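Local structure of dITP/XTP pyrophosphatase (Coxiella burnetii, 3TQU) at residues A[75-78]-A[83-86]; A[78-83]-A[106-111]; A[141-146]-A[170-175]. The protein probably hydrolyses non-canonical purine nucleoside triphosphates such as XTP, dITP and ITP to their monophosphates, clearing them from the nucleotide pool. One frame throughout, in Å; residues are numbered along the deposited sequence.

Contact 1 (A[75-78]-A[83-86])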
loop_
_atom_site.group_PDB
_atom_site.type_symbol
_atom_site.label_atom_id
_atom_site.label_comp_id
_atom_site.label_asym_id
_atom_site.label_seq_id
_atom_site.Cartn_x
_atom_site.Cartn_y
_atom_site.Cartn_z
ATOM N N LEU A 75 2.299 -9.329 -13.722
ATOM C CA LEU A 75 3.057 -8.695 -14.785
ATOM C C LEU A 75 2.223 -7.543 -15.325
ATOM O O LEU A 75 1.032 -7.715 -15.582
ATOM C CB LEU A 75 3.312 -9.712 -15.896
ATOM C CG LEU A 75 4.096 -9.249 -17.117
ATOM C CD1 LEU A 75 5.481 -8.758 -16.714
ATOM C CD2 LEU A 75 4.191 -10.383 -18.133
ATOM N N THR A 76 2.834 -6.372 -15.479
ATOM C CA THR A 76 2.147 -5.234 -16.075
ATOM C C THR A 76 2.888 -4.809 -17.333
ATOM O O THR A 76 4.103 -4.648 -17.320
ATOM C CB THR A 76 2.059 -4.039 -15.110
ATOM O OG1 THR A 76 3.376 -3.568 -14.803
ATOM C CG2 THR A 76 1.348 -4.440 -13.824
ATOM N N ILE A 77 2.150 -4.631 -18.421
ATOM C CA ILE A 77 2.758 -4.272 -19.697
ATOM C C ILE A 77 2.274 -2.910 -20.184
ATOM O O ILE A 77 1.082 -2.698 -20.396
ATOM C CB ILE A 77 2.502 -5.358 -20.754
ATOM C CG1 ILE A 77 3.088 -6.690 -20.274
ATOM C CG2 ILE A 77 3.105 -4.955 -22.084
ATOM C CD1 ILE A 77 2.792 -7.874 -21.185
ATOM N N ALA A 78 3.221 -1.993 -20.358
ATOM C CA ALA A 78 2.910 -0.607 -20.694
ATOM C C ALA A 78 1.978 -0.486 -21.897
ATOM O O ALA A 78 0.968 0.214 -21.837
ATOM C CB ALA A 78 4.194 0.187 -20.921
ATOM N N ALA A 83 -2.091 -4.361 -18.293
ATOM C CA ALA A 83 -2.516 -5.755 -18.344
ATOM C C ALA A 83 -1.273 -6.630 -18.491
ATOM O O ALA A 83 -0.253 -6.168 -19.000
ATOM C CB ALA A 83 -3.469 -5.975 -19.508
ATOM N N PRO A 84 -1.351 -7.900 -18.056
ATOM C CA PRO A 84 -2.531 -8.555 -17.476
ATOM C C PRO A 84 -2.821 -8.120 -16.040
ATOM O O PRO A 84 -3.926 -8.356 -15.555
ATOM C CB PRO A 84 -2.161 -10.041 -17.522
ATOM C CG PRO A 84 -0.677 -10.058 -17.467
ATOM C CD PRO A 84 -0.231 -8.843 -18.231
ATOM N N GLY A 85 -1.848 -7.502 -15.378
ATOM C CA GLY A 85 -2.042 -6.990 -14.029
ATOM C C GLY A 85 -2.578 -8.018 -13.047
ATOM O O GLY A 85 -1.986 -9.082 -12.869
ATOM N N VAL A 86 -3.698 -7.701 -12.403
ATOM C CA VAL A 86 -4.289 -8.618 -11.433
ATOM C C VAL A 86 -4.932 -9.820 -12.121
ATOM O O VAL A 86 -5.347 -10.774 -11.467
ATOM C CB VAL A 86 -5.313 -7.915 -10.508
ATOM C CG1 VAL A 86 -4.606 -6.904 -9.613
ATOM C CG2 VAL A 86 -6.415 -7.248 -11.316
#
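T76 and P84 pair their backbones in a single antiparallel bridge, as a non-hydrogen-bonded pair with CA atoms 5.9 Å apart. Two bonds flank the pair. G85 N donates to L75 O and I77 N to A83 O, each at 2.9 Å. The peptide bond before P84 is cis. The P84 ring lies against L75, with P84 CD 3.1 Å from L75 O. G85 has a positive phi, which favours glycine.

The side chains add a thin apolar layer. CB of L75 meets P84 CG at 4.3 Å. In I77, CG1 lies beside the backbone N (chi1 -59°) and CD1 extends beyond it, which brings CD1 to P84 CD. I77 CB passes 3.4 Å from A83 O. On T76 the methyl CG2 approaches G85 CA, while OG1 is hydrogen-bonded to H122 NE2 and S120 O in strand 118-128. L75 and P84 both pack on Y159, a predicted substrate-binding residue. T76 also touches P134 of the second subunit.

P84 has no N-H, but this register asks none of it. The bonds use the amides of G85 and I77, and proline fits the bridge. Two backbone bonds in a largely buried contact thus tie the loop back onto the end of strand 68-77, beside the probable nucleotide site.

Contact 2 (A[78-83]-A[106-111])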
loop_
_atom_site.group_PDB
_atom_site.type_symbol
_atom_site.label_atom_id
_atom_site.label_comp_id
_atom_site.label_asym_id
_atom_site.label_seq_id
_atom_site.Cartn_x
_atom_site.Cartn_y
_atom_site.Cartn_z
ATOM N N ALA A 78 3.221 -1.993 -20.358
ATOM C CA ALA A 78 2.910 -0.607 -20.694
ATOM C C ALA A 78 1.978 -0.486 -21.897
ATOM O O ALA A 78 0.968 0.214 -21.837
ATOM C CB ALA A 78 4.194 0.187 -20.921
ATOM N N ALA A 79 2.315 -1.172 -22.983
ATOM C CA ALA A 79 1.532 -1.088 -24.211
ATOM C C ALA A 79 0.129 -1.666 -24.049
ATOM O O ALA A 79 -0.751 -1.404 -24.866
ATOM C CB ALA A 79 2.258 -1.777 -25.356
ATOM N N LEU A 80 -0.075 -2.453 -22.997
ATOM C CA LEU A 80 -1.376 -3.066 -22.748
ATOM C C LEU A 80 -2.085 -2.440 -21.550
ATOM O O LEU A 80 -2.888 -3.094 -20.886
ATOM C CB LEU A 80 -1.232 -4.574 -22.539
ATOM C CG LEU A 80 -0.588 -5.352 -23.685
ATOM C CD1 LEU A 80 -0.560 -6.842 -23.370
ATOM C CD2 LEU A 80 -1.327 -5.087 -24.989
ATOM N N ASN A 81 -1.784 -1.174 -21.281
ATOM C CA ASN A 81 -2.413 -0.450 -20.180
ATOM C C ASN A 81 -2.290 -1.204 -18.858
ATOM O O ASN A 81 -3.233 -1.253 -18.070
ATOM C CB ASN A 81 -3.885 -0.157 -20.493
ATOM C CG ASN A 81 -4.494 0.867 -19.548
ATOM O OD1 ASN A 81 -3.799 1.737 -19.026
ATOM N ND2 ASN A 81 -5.801 0.765 -19.322
ATOM N N SER A 82 -1.118 -1.798 -18.640
ATOM C CA SER A 82 -0.782 -2.504 -17.400
ATOM C C SER A 82 -1.363 -3.914 -17.276
ATOM O O SER A 82 -1.153 -4.588 -16.270
ATOM C CB SER A 82 -1.123 -1.661 -16.166
ATOM O OG SER A 82 -0.171 -0.625 -15.987
ATOM N N ALA A 83 -2.091 -4.361 -18.293
ATOM C CA ALA A 83 -2.516 -5.755 -18.344
ATOM C C ALA A 83 -1.273 -6.630 -18.491
ATOM O O ALA A 83 -0.253 -6.168 -19.000
ATOM C CB ALA A 83 -3.469 -5.975 -19.508
ATOM N N LEU A 106 2.049 -12.455 -26.046
ATOM C CA LEU A 106 2.771 -12.199 -27.288
ATOM C C LEU A 106 1.822 -11.753 -28.400
ATOM O O LEU A 106 2.136 -10.840 -29.162
ATOM C CB LEU A 106 3.567 -13.434 -27.721
ATOM C CG LEU A 106 4.763 -13.814 -26.844
ATOM C CD1 LEU A 106 5.374 -15.141 -27.287
ATOM C CD2 LEU A 106 5.812 -12.711 -26.848
ATOM N N GLU A 107 0.660 -12.397 -28.483
ATOM C CA GLU A 107 -0.349 -12.024 -29.472
ATOM C C GLU A 107 -0.895 -10.625 -29.206
ATOM O O GLU A 107 -1.083 -9.835 -30.134
ATOM C CB GLU A 107 -1.504 -13.031 -29.480
ATOM C CG GLU A 107 -1.134 -14.412 -29.991
ATOM C CD GLU A 107 -2.303 -15.378 -29.955
ATOM O OE1 GLU A 107 -3.390 -14.983 -29.480
ATOM O OE2 GLU A 107 -2.136 -16.532 -30.404
ATOM N N ALA A 108 -1.153 -10.329 -27.935
ATOM C CA ALA A 108 -1.688 -9.034 -27.532
ATOM C C ALA A 108 -0.754 -7.893 -27.921
ATOM O O ALA A 108 -1.195 -6.871 -28.443
ATOM C CB ALA A 108 -1.960 -9.014 -26.032
ATOM N N LEU A 109 0.537 -8.067 -27.659
ATOM C CA LEU A 109 1.526 -7.070 -28.054
ATOM C C LEU A 109 1.603 -6.963 -29.573
ATOM O O LEU A 109 1.627 -5.865 -30.130
ATOM C CB LEU A 109 2.898 -7.405 -27.466
ATOM C CG LEU A 109 3.140 -6.892 -26.047
ATOM C CD1 LEU A 109 4.490 -7.353 -25.524
ATOM C CD2 LEU A 109 3.043 -5.373 -26.020
ATOM N N GLU A 110 1.638 -8.113 -30.237
ATOM C CA GLU A 110 1.621 -8.160 -31.693
ATOM C C GLU A 110 0.469 -7.333 -32.256
ATOM O O GLU A 110 0.644 -6.578 -33.213
ATOM C CB GLU A 110 1.494 -9.607 -32.167
ATOM C CG GLU A 110 0.880 -9.752 -33.548
ATOM C CD GLU A 110 0.162 -11.075 -33.724
ATOM O OE1 GLU A 110 0.839 -12.088 -34.001
ATOM O OE2 GLU A 110 -1.079 -11.103 -33.578
ATOM N N ALA A 111 -0.706 -7.482 -31.652
ATOM C CA ALA A 111 -1.912 -6.815 -32.132
ATOM C C ALA A 111 -1.910 -5.328 -31.799
ATOM O O ALA A 111 -2.392 -4.507 -32.579
ATOM C CB ALA A 111 -3.154 -7.490 -31.559
#
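L80 lays its two methyls over A108 on helix 98-112. CD1 makes the closest approach, 3.7 Å from A108 CB. The other branch, CD2, lies over the helix backbone, 3.9 Å from A108 O. The side chain is extended, with CD1 anti to CA (chi2 -178°), and this carries the methyl across to the helix.

L109 meets the loop one residue along. Its CB does not point straight at the loop, but the branch CD2 reaches A79 CB at 3.7 Å. The same methyl comes to 4.3 Å from L80 CG, so it lies against both loop residues. A79 belongs to a short 3-10 segment. L80 begins a type I' beta turn to A83, closed by A83 N bonding to L80 O at 3.0 Å. Y91 packs on both L80 and A108 and extends the apolar patch. At the turn, N81 OD1 is hydrogen-bonded to N130 ND2 of the second subunit.

The contact joins the loop after strand 68-77 to the last turns of the helix that follows in the chain. Its side-chain contacts are all aliphatic, with one methyl also resting on the helix backbone. Its hold is therefore one of shape and burial, without the directional grip of polar bonds.

Contact 3 (A[141-146]-A[170-175])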
loop_
_atom_site.group_PDB
_atom_site.type_symbol
_atom_site.label_atom_id
_atom_site.label_comp_id
_atom_site.label_asym_id
_atom_site.label_seq_id
_atom_site.Cartn_x
_atom_site.Cartn_y
_atom_site.Cartn_z
ATOM N N GLY A 141 7.572 -4.416 -4.205
ATOM C CA GLY A 141 8.739 -4.675 -5.031
ATOM C C GLY A 141 8.416 -4.539 -6.508
ATOM O O GLY A 141 7.383 -5.029 -6.978
ATOM N N VAL A 142 9.299 -3.869 -7.240
ATOM C CA VAL A 142 9.100 -3.650 -8.665
ATOM C C VAL A 142 10.332 -4.056 -9.462
ATOM O O VAL A 142 11.452 -3.657 -9.146
ATOM C CB VAL A 142 8.760 -2.174 -8.975
ATOM C CG1 VAL A 142 8.624 -1.965 -10.479
ATOM C CG2 VAL A 142 7.486 -1.762 -8.259
ATOM N N TRP A 143 10.110 -4.849 -10.503
ATOM C CA TRP A 143 11.188 -5.330 -11.352
ATOM C C TRP A 143 10.895 -4.926 -12.795
ATOM O O TRP A 143 9.968 -5.446 -13.411
ATOM C CB TRP A 143 11.288 -6.852 -11.229
ATOM C CG TRP A 143 12.561 -7.447 -11.739
ATOM C CD1 TRP A 143 13.739 -6.795 -11.979
ATOM C CD2 TRP A 143 12.788 -8.823 -12.069
ATOM N NE1 TRP A 143 14.684 -7.683 -12.437
ATOM C CE2 TRP A 143 14.125 -8.931 -12.502
ATOM C CE3 TRP A 143 11.991 -9.972 -12.039
ATOM C CZ2 TRP A 143 14.681 -10.146 -12.906
ATOM C CZ3 TRP A 143 12.546 -11.176 -12.441
ATOM C CH2 TRP A 143 13.877 -11.253 -12.869
ATOM N N GLU A 144 11.681 -3.990 -13.327
ATOM C CA GLU A 144 11.462 -3.467 -14.678
ATOM C C GLU A 144 12.217 -4.251 -15.754
ATOM O O GLU A 144 13.388 -4.587 -15.586
ATOM C CB GLU A 144 11.861 -1.989 -14.748
ATOM C CG GLU A 144 11.166 -1.107 -13.722
ATOM C CD GLU A 144 11.606 0.343 -13.808
ATOM O OE1 GLU A 144 12.417 0.665 -14.701
ATOM O OE2 GLU A 144 11.145 1.160 -12.983
ATOM N N GLY A 145 11.545 -4.528 -16.866
ATOM C CA GLY A 145 12.175 -5.213 -17.978
ATOM C C GLY A 145 11.446 -4.987 -19.287
ATOM O O GLY A 145 10.783 -3.968 -19.471
ATOM N N GLU A 146 11.574 -5.945 -20.201
ATOM C CA GLU A 146 10.937 -5.862 -21.509
ATOM C C GLU A 146 10.380 -7.222 -21.884
ATOM O O GLU A 146 10.906 -8.252 -21.461
ATOM C CB GLU A 146 11.947 -5.426 -22.574
ATOM C CG GLU A 146 12.613 -4.091 -22.301
ATOM C CD GLU A 146 13.686 -3.765 -23.319
ATOM O OE1 GLU A 146 13.915 -4.592 -24.229
ATOM O OE2 GLU A 146 14.302 -2.685 -23.210
ATOM N N ARG A 170 19.420 -11.071 -20.407
ATOM C CA ARG A 170 18.888 -12.428 -20.367
ATOM C C ARG A 170 17.445 -12.334 -19.884
ATOM O O ARG A 170 17.083 -11.374 -19.207
ATOM C CB ARG A 170 19.677 -13.282 -19.375
ATOM C CG ARG A 170 21.046 -13.745 -19.845
ATOM C CD ARG A 170 21.866 -14.245 -18.662
ATOM N NE ARG A 170 22.671 -13.182 -18.063
ATOM C CZ ARG A 170 23.305 -13.285 -16.897
ATOM N NH1 ARG A 170 23.221 -14.402 -16.188
ATOM N NH2 ARG A 170 24.020 -12.265 -16.438
ATOM N N THR A 171 16.620 -13.321 -20.222
ATOM C CA THR A 171 15.257 -13.350 -19.702
ATOM C C THR A 171 15.289 -13.891 -18.279
ATOM O O THR A 171 16.297 -14.442 -17.846
ATOM C CB THR A 171 14.323 -14.229 -20.554
ATOM O OG1 THR A 171 14.702 -15.605 -20.418
ATOM C CG2 THR A 171 14.382 -13.817 -22.018
ATOM N N ALA A 172 14.187 -13.732 -17.553
ATOM C CA ALA A 172 14.101 -14.223 -16.182
ATOM C C ALA A 172 14.292 -15.735 -16.120
ATOM O O ALA A 172 14.832 -16.261 -15.148
ATOM C CB ALA A 172 12.767 -13.837 -15.560
ATOM N N ALA A 173 13.840 -16.427 -17.159
ATOM C CA ALA A 173 13.931 -17.883 -17.205
ATOM C C ALA A 173 15.354 -18.344 -17.517
ATOM O O ALA A 173 15.704 -19.499 -17.270
ATOM C CB ALA A 173 12.954 -18.443 -18.227
ATOM N N GLU A 174 16.165 -17.442 -18.064
ATOM C CA GLU A 174 17.559 -17.750 -18.370
ATOM C C GLU A 174 18.462 -17.576 -17.158
ATOM O O GLU A 174 19.551 -18.143 -17.099
ATOM C CB GLU A 174 18.076 -16.879 -19.517
ATOM C CG GLU A 174 17.632 -17.337 -20.892
ATOM C CD GLU A 174 18.254 -16.517 -22.006
ATOM O OE1 GLU A 174 18.159 -15.273 -21.960
ATOM O OE2 GLU A 174 18.842 -17.119 -22.927
ATOM N N LEU A 175 18.015 -16.781 -16.195
ATOM C CA LEU A 175 18.796 -16.560 -14.985
ATOM C C LEU A 175 18.843 -17.816 -14.117
ATOM O O LEU A 175 17.893 -18.600 -14.092
ATOM C CB LEU A 175 18.205 -15.404 -14.172
ATOM C CG LEU A 175 18.187 -14.018 -14.821
ATOM C CD1 LEU A 175 17.485 -13.018 -13.911
ATOM C CD2 LEU A 175 19.602 -13.559 -15.147
#
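At W143, chi1 of -164° sets CG opposite the backbone N and sends the indole off strand 137-147 toward A172 and L175. In L175, CG is anti to the carbonyl carbon (chi1 -63°), and CD1 comes to meet the indole from the opposite direction. CD1 arrives at the ring edge, near its plane, 4.1 Å from W143 CZ2. A172 approaches obliquely, its CB 3.9 Å from W143 CH2. The six-membered end of the indole thus fits against two aliphatic groups.

In the mixed sheet of this HAM1 protein, strand 163-165 lies between strands 137-147 and 170-171. The indole spans the intervening strand, packing on F163 and V165, and its plane meets that of F163 at about 50°. Predicted substrate-binding residues lie close by: K180 and H185 beside W143, and D160 beside A172.

The turn that presents A172 and L175 is fixed by its own polar bonds. E174 OE1 accepts from T171 N at 3.0 Å through its anti lone pair. A weak bond runs back from E174 N to T171 OG1. E174 OE1 also forms a salt bridge with R152 NH1. L175 CD2 lies over one face of the R170 guanidinium, offset toward its rim.

In the fold
Contacts 1 and 2 share A78 and A83 and touch each other: I77 O and S82 N are 3.0 Å apart, a probable hydrogen bond, and I77 CG2 packs on L109 CD2 at 4.0 Å. Both reach the second subunit. Contact 3 touches neither, and no other chain of the assembly meets it. Contacts 1 and 3 are buried and involve the same sheet, at strands 68-77 and 137-147, with centres about 14 Å apart. Contact 2 is more peripheral and only partly buried. Backbone hydrogen bonds dominate contact 1. Contact 2 is aliphatic packing against a helix. Contact 3 sets an aromatic ring against aliphatic groups.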